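Cytosolic iron-sulfur protein assembly protein 1 (Saccharomyces cerevisiae, PDB 2HES) serves as an essential WD40-repeat component of the cytosolic iron-sulfur protein assembly machinery, required for the maturation of extramitochondrial Fe/S proteins. Local coordinates at residues A[257-265]-A[275-286]. Residues are numbered along the deposited sequence; the frame is centred on the assembly and turned at random.
Sequences AWGFNGLIA and VYEEVDGEWKVF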
ATOM      1  N   ALA A 257      -7.243  -0.904   3.093  1.00 15.68           N
ATOM      2  CA  ALA A 257      -7.345  -1.596   1.787  1.00 16.47           C
ATOM      3  C   ALA A 257      -8.783  -1.639   1.338  1.00 16.90           C
ATOM      4  O   ALA A 257      -9.692  -1.993   2.132  1.00 16.36           O
ATOM      5  CB  ALA A 257      -6.792  -3.023   1.908  1.00 16.51           C
ATOM      6  N   TRP A 258      -9.008  -1.250   0.090  1.00 16.68           N
ATOM      7  CA  TRP A 258     -10.337  -1.141  -0.426  1.00 17.25           C
ATOM      8  C   TRP A 258     -10.458  -2.200  -1.498  1.00 18.89           C
ATOM      9  O   TRP A 258      -9.793  -2.121  -2.551  1.00 19.80           O
ATOM     10  CB  TRP A 258     -10.622   0.251  -0.978  1.00 16.97           C
ATOM     11  CG  TRP A 258     -12.116   0.613  -1.020  1.00 16.94           C
ATOM     12  CD1 TRP A 258     -13.186  -0.259  -1.117  1.00 16.50           C
ATOM     13  CD2 TRP A 258     -12.670   1.928  -1.091  1.00 18.15           C
ATOM     14  NE1 TRP A 258     -14.372   0.449  -1.163  1.00 18.11           N
ATOM     15  CE2 TRP A 258     -14.083   1.790  -1.159  1.00 17.36           C
ATOM     16  CE3 TRP A 258     -12.119   3.224  -1.042  1.00 16.94           C
ATOM     17  CZ2 TRP A 258     -14.957   2.897  -1.173  1.00 16.82           C
ATOM     18  CZ3 TRP A 258     -12.983   4.328  -1.076  1.00 17.46           C
ATOM     19  CH2 TRP A 258     -14.396   4.152  -1.135  1.00 16.87           C
ATOM     20  N   GLY A 259     -11.273  -3.208  -1.216  1.00 19.49           N
ATOM     21  CA  GLY A 259     -11.343  -4.344  -2.141  1.00 19.26           C
ATOM     22  C   GLY A 259     -12.233  -4.119  -3.348  1.00 18.68           C
ATOM     23  O   GLY A 259     -13.062  -3.192  -3.353  1.00 19.89           O
ATOM     24  N   PHE A 260     -12.071  -4.978  -4.372  1.00 18.83           N
ATOM     25  CA  PHE A 260     -12.992  -4.974  -5.514  1.00 19.06           C
ATOM     26  C   PHE A 260     -14.400  -5.399  -5.109  1.00 19.91           C
ATOM     27  O   PHE A 260     -15.352  -5.163  -5.828  1.00 21.18           O
ATOM     28  CB  PHE A 260     -12.471  -5.825  -6.692  1.00 18.28           C
ATOM     29  CG  PHE A 260     -11.241  -5.259  -7.334  1.00 19.49           C
ATOM     30  CD1 PHE A 260     -11.353  -4.434  -8.436  1.00 22.52           C
ATOM     31  CD2 PHE A 260      -9.974  -5.527  -6.797  1.00 22.47           C
ATOM     32  CE1 PHE A 260     -10.192  -3.864  -9.049  1.00 22.04           C
ATOM     33  CE2 PHE A 260      -8.804  -4.987  -7.377  1.00 25.51           C
ATOM     34  CZ  PHE A 260      -8.913  -4.163  -8.512  1.00 21.65           C
ATOM     35  N   ASN A 261     -14.518  -6.003  -3.937  1.00 20.93           N
ATOM     36  CA  ASN A 261     -15.817  -6.330  -3.357  1.00 21.92           C
ATOM     37  C   ASN A 261     -16.550  -5.112  -2.737  1.00 21.91           C
ATOM     38  O   ASN A 261     -17.663  -5.223  -2.196  1.00 22.27           O
ATOM     39  CB  ASN A 261     -15.627  -7.452  -2.348  1.00 21.49           C
ATOM     40  CG  ASN A 261     -14.661  -7.078  -1.216  1.00 22.64           C
ATOM     41  OD1 ASN A 261     -14.264  -5.928  -1.067  1.00 20.46           O
ATOM     42  ND2 ASN A 261     -14.273  -8.065  -0.433  1.00 23.62           N
ATOM     43  N   GLY A 262     -15.917  -3.946  -2.802  1.00 20.97           N
ATOM     44  CA  GLY A 262     -16.519  -2.739  -2.265  1.00 21.25           C
ATOM     45  C   GLY A 262     -16.211  -2.497  -0.799  1.00 20.57           C
ATOM     46  O   GLY A 262     -16.582  -1.448  -0.250  1.00 20.02           O
ATOM     47  N   LEU A 263     -15.558  -3.463  -0.142  1.00 20.06           N
ATOM     48  CA  LEU A 263     -15.396  -3.397   1.307  1.00 18.99           C
ATOM     49  C   LEU A 263     -14.058  -2.771   1.663  1.00 18.23           C
ATOM     50  O   LEU A 263     -13.048  -3.075   1.021  1.00 18.01           O
ATOM     51  CB  LEU A 263     -15.444  -4.807   1.946  1.00 20.24           C
ATOM     52  CG  LEU A 263     -16.708  -5.662   1.788  1.00 18.24           C
ATOM     53  CD1 LEU A 263     -16.529  -6.991   2.514  1.00 23.10           C
ATOM     54  CD2 LEU A 263     -17.986  -4.935   2.249  1.00 22.09           C
ATOM     55  N   ILE A 264     -14.030  -1.980   2.732  1.00 17.85           N
ATOM     56  CA  ILE A 264     -12.774  -1.414   3.232  1.00 18.04           C
ATOM     57  C   ILE A 264     -12.323  -2.287   4.426  1.00 18.30           C
ATOM     58  O   ILE A 264     -13.150  -2.680   5.249  1.00 19.90           O
ATOM     59  CB  ILE A 264     -12.944   0.075   3.705  1.00 17.99           C
ATOM     60  CG1 ILE A 264     -13.227   0.978   2.503  1.00 19.59           C
ATOM     61  CG2 ILE A 264     -11.685   0.588   4.464  1.00 19.59           C
ATOM     62  CD1 ILE A 264     -13.555   2.412   2.907  1.00 18.12           C
ATOM     63  N   ALA A 265     -11.035  -2.564   4.496  1.00 16.59           N
ATOM     64  CA  ALA A 265     -10.399  -3.140   5.693  1.00 17.29           C
ATOM     65  C   ALA A 265      -9.416  -2.164   6.318  1.00 18.47           C
ATOM     66  O   ALA A 265      -8.700  -1.431   5.597  1.00 17.97           O
ATOM     67  CB  ALA A 265      -9.688  -4.452   5.303  1.00 17.59           C
ATOM     68  N   VAL A 275     -13.603  -4.585   9.101  1.00 21.17           N
ATOM     69  CA  VAL A 275     -14.146  -4.508   7.745  1.00 21.67           C
ATOM     70  C   VAL A 275     -15.398  -3.649   7.795  1.00 22.22           C
ATOM     71  O   VAL A 275     -16.209  -3.803   8.712  1.00 22.48           O
ATOM     72  CB  VAL A 275     -14.484  -5.921   7.173  1.00 21.26           C
ATOM     73  CG1 VAL A 275     -15.045  -5.840   5.745  1.00 22.71           C
ATOM     74  CG2 VAL A 275     -13.227  -6.799   7.235  1.00 21.77           C
ATOM     75  N   TYR A 276     -15.564  -2.805   6.781  1.00 21.57           N
ATOM     76  CA  TYR A 276     -16.686  -1.856   6.673  1.00 20.38           C
ATOM     77  C   TYR A 276     -17.425  -2.018   5.355  1.00 21.35           C
ATOM     78  O   TYR A 276     -16.811  -2.282   4.309  1.00 20.62           O
ATOM     79  CB  TYR A 276     -16.161  -0.424   6.726  1.00 20.79           C
ATOM     80  CG  TYR A 276     -15.137  -0.139   7.773  1.00 19.49           C
ATOM     81  CD1 TYR A 276     -15.505   0.410   9.012  1.00 18.80           C
ATOM     82  CD2 TYR A 276     -13.772  -0.399   7.545  1.00 18.06           C
ATOM     83  CE1 TYR A 276     -14.534   0.723   9.968  1.00 17.21           C
ATOM     84  CE2 TYR A 276     -12.794  -0.092   8.502  1.00 17.73           C
ATOM     85  CZ  TYR A 276     -13.179   0.427   9.721  1.00 18.13           C
ATOM     86  OH  TYR A 276     -12.214   0.752  10.650  1.00 18.12           O
ATOM     87  N   GLU A 277     -18.739  -1.826   5.376  1.00 20.93           N
ATOM     88  CA  GLU A 277     -19.532  -1.990   4.164  1.00 21.44           C
ATOM     89  C   GLU A 277     -20.417  -0.750   3.987  1.00 20.88           C
ATOM     90  O   GLU A 277     -20.925  -0.225   4.973  1.00 20.51           O
ATOM     91  CB  GLU A 277     -20.405  -3.267   4.278  1.00 21.24           C
ATOM     92  CG  GLU A 277     -21.269  -3.517   3.067  1.00 22.82           C
ATOM     93  CD  GLU A 277     -22.278  -4.620   3.291  1.00 23.87           C
ATOM     94  OE1 GLU A 277     -22.805  -4.738   4.429  1.00 26.69           O
ATOM     95  OE2 GLU A 277     -22.524  -5.388   2.331  1.00 29.15           O
ATOM     96  N   GLU A 278     -20.577  -0.287   2.738  1.00 21.26           N
ATOM     97  CA  GLU A 278     -21.380   0.896   2.415  1.00 21.57           C
ATOM     98  C   GLU A 278     -22.717   0.427   1.865  1.00 23.04           C
ATOM     99  O   GLU A 278     -22.777  -0.242   0.819  1.00 24.36           O
ATOM    100  CB  GLU A 278     -20.651   1.758   1.357  1.00 21.84           C
ATOM    101  CG  GLU A 278     -21.222   3.135   1.167  1.00 19.51           C
ATOM    102  CD  GLU A 278     -20.579   3.903   0.020  1.00 23.49           C
ATOM    103  OE1 GLU A 278     -20.143   3.256  -0.965  1.00 25.36           O
ATOM    104  OE2 GLU A 278     -20.544   5.144   0.112  1.00 23.14           O
ATOM    105  N   VAL A 279     -23.783   0.779   2.573  1.00 24.02           N
ATOM    106  CA  VAL A 279     -25.141   0.419   2.165  1.00 25.59           C
ATOM    107  C   VAL A 279     -26.018   1.641   2.326  1.00 25.91           C
ATOM    108  O   VAL A 279     -25.996   2.283   3.380  1.00 25.48           O
ATOM    109  CB  VAL A 279     -25.716  -0.713   3.042  1.00 25.78           C
ATOM    110  CG1 VAL A 279     -27.051  -1.208   2.466  1.00 26.66           C
ATOM    111  CG2 VAL A 279     -24.737  -1.869   3.196  1.00 25.01           C
ATOM    112  N   ASP A 280     -26.799   1.964   1.292  1.00 27.60           N
ATOM    113  CA  ASP A 280     -27.731   3.096   1.358  1.00 29.20           C
ATOM    114  C   ASP A 280     -27.028   4.392   1.717  1.00 29.70           C
ATOM    115  O   ASP A 280     -27.561   5.221   2.463  1.00 30.03           O
ATOM    116  CB  ASP A 280     -28.844   2.826   2.379  1.00 29.66           C
ATOM    117  CG  ASP A 280     -29.722   1.652   1.999  1.00 32.85           C
ATOM    118  OD1 ASP A 280     -29.676   1.166   0.837  1.00 33.59           O
ATOM    119  OD2 ASP A 280     -30.489   1.222   2.889  1.00 34.67           O
ATOM    120  N   GLY A 281     -25.818   4.556   1.191  1.00 30.08           N
ATOM    121  CA  GLY A 281     -25.018   5.765   1.409  1.00 29.01           C
ATOM    122  C   GLY A 281     -24.410   5.938   2.804  1.00 28.66           C
ATOM    123  O   GLY A 281     -24.025   7.043   3.186  1.00 28.89           O
ATOM    124  N   GLU A 282     -24.314   4.862   3.572  1.00 27.27           N
ATOM    125  CA  GLU A 282     -23.732   4.975   4.911  1.00 27.46           C
ATOM    126  C   GLU A 282     -22.799   3.806   5.164  1.00 24.14           C
ATOM    127  O   GLU A 282     -23.046   2.723   4.666  1.00 24.15           O
ATOM    128  CB  GLU A 282     -24.832   5.057   5.996  1.00 28.08           C
ATOM    129  CG  GLU A 282     -25.610   6.390   6.021  1.00 31.01           C
ATOM    130  CD  GLU A 282     -26.598   6.539   7.195  1.00 33.00           C
ATOM    131  OE1 GLU A 282     -26.299   6.077   8.325  1.00 40.36           O
ATOM    132  OE2 GLU A 282     -27.683   7.143   6.993  1.00 40.83           O
ATOM    133  N   TRP A 283     -21.712   4.040   5.899  1.00 23.05           N
ATOM    134  CA  TRP A 283     -20.795   2.983   6.270  1.00 21.27           C
ATOM    135  C   TRP A 283     -21.132   2.382   7.645  1.00 22.20           C
ATOM    136  O   TRP A 283     -21.485   3.107   8.609  1.00 20.97           O
ATOM    137  CB  TRP A 283     -19.337   3.480   6.284  1.00 21.21           C
ATOM    138  CG  TRP A 283     -18.801   3.859   4.923  1.00 18.92           C
ATOM    139  CD1 TRP A 283     -18.806   5.110   4.362  1.00 20.66           C
ATOM    140  CD2 TRP A 283     -18.214   2.992   3.957  1.00 18.51           C
ATOM    141  NE1 TRP A 283     -18.230   5.069   3.116  1.00 19.32           N
ATOM    142  CE2 TRP A 283     -17.852   3.779   2.847  1.00 18.67           C
ATOM    143  CE3 TRP A 283     -17.899   1.625   3.947  1.00 19.92           C
ATOM    144  CZ2 TRP A 283     -17.248   3.228   1.688  1.00 19.65           C
ATOM    145  CZ3 TRP A 283     -17.311   1.083   2.814  1.00 19.49           C
ATOM    146  CH2 TRP A 283     -16.965   1.893   1.705  1.00 20.96           C
ATOM    147  N   LYS A 284     -20.993   1.063   7.737  1.00 22.18           N
ATOM    148  CA  LYS A 284     -21.125   0.329   8.992  1.00 23.07           C
ATOM    149  C   LYS A 284     -19.960  -0.624   9.097  1.00 22.89           C
ATOM    150  O   LYS A 284     -19.420  -1.056   8.084  1.00 22.64           O
ATOM    151  CB  LYS A 284     -22.416  -0.491   9.018  1.00 23.90           C
ATOM    152  CG  LYS A 284     -23.660   0.365   9.138  1.00 25.91           C
ATOM    153  CD  LYS A 284     -24.919  -0.484   9.392  1.00 27.67           C
ATOM    154  CE  LYS A 284     -26.153   0.448   9.486  1.00 33.41           C
ATOM    155  NZ  LYS A 284     -27.471  -0.206   9.152  1.00 36.91           N
ATOM    156  N   VAL A 285     -19.568  -0.948  10.325  1.00 23.19           N
ATOM    157  CA  VAL A 285     -18.673  -2.059  10.560  1.00 24.12           C
ATOM    158  C   VAL A 285     -19.387  -3.343  10.159  1.00 25.73           C
ATOM    159  O   VAL A 285     -20.457  -3.689  10.713  1.00 26.38           O
ATOM    160  CB  VAL A 285     -18.199  -2.106  12.037  1.00 24.09           C
ATOM    161  CG1 VAL A 285     -17.340  -3.338  12.281  1.00 24.78           C
ATOM    162  CG2 VAL A 285     -17.468  -0.804  12.410  1.00 24.79           C
ATOM    163  N   PHE A 286     -18.823  -4.008   9.151  1.00 25.83           N
ATOM    164  CA  PHE A 286     -19.270  -5.282   8.647  1.00 26.45           C
ATOM    165  C   PHE A 286     -18.803  -6.426   9.579  1.00 27.03           C
ATOM    166  O   PHE A 286     -19.581  -7.333   9.887  1.00 29.26           O
ATOM    167  CB  PHE A 286     -18.716  -5.490   7.214  1.00 26.77           C
ATOM    168  CG  PHE A 286     -19.293  -6.677   6.479  1.00 27.51           C
ATOM    169  CD1 PHE A 286     -20.600  -6.679   6.026  1.00 32.20           C
ATOM    170  CD2 PHE A 286     -18.500  -7.792   6.214  1.00 30.36           C
ATOM    171  CE1 PHE A 286     -21.112  -7.782   5.338  1.00 30.66           C
ATOM    172  CE2 PHE A 286     -19.003  -8.892   5.513  1.00 29.29           C
ATOM    173  CZ  PHE A 286     -20.298  -8.887   5.079  1.00 30.65           C
TER
HETATM  174  O   HOH W   1     -19.277  -1.512   0.568  1.00 27.10           O
HETATM  175  O   HOH W   2     -18.637   0.927  -1.597  1.00 38.89           O
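The carbonyl oxygen of Gly262, which meets the edge of the Trp283 ring, is gripped from several sides. A water bridges it to the next strand, 2.8 Å from both Gly262 O and Glu278 N, while Trp258 NE1 and a second water add weak bonds. That second water also donates to Glu278 OE1, while OE2 of the same carboxylate forms a salt bridge with Arg213 of the neighbouring blade. Past the water bridge the strands pair directly: Tyr276 N donates to Ile264 O (2.9 Å), and Ile264 N returns a longer bond to Tyr276 O. With CG1 anti to the carbonyl carbon (chi1 -68°) and the chain extended beyond it, Ile264 lays CG1 over a face of Trp258 and CD1 over a face of the Trp283 six-membered ring, 4.0 Å from its centroid; Glu278 CB lies over the opposite face, toward its rim. Trp258 CZ2 reaches Trp283 CH2 at 3.7 Å, the ring planes oblique at 69°. An alanine in place of Trp283 would probably leave Ile264 CD1 and Trp258 CZ2 without their aromatic partner and open a gap beside Val225. Leu263 CD1 packs against Val275 CG1 (3.7 Å). In this WD40 propeller blade, hydrated polar bonding thus takes over where direct strand pairing ends, beside Ile264 packed between two indoles.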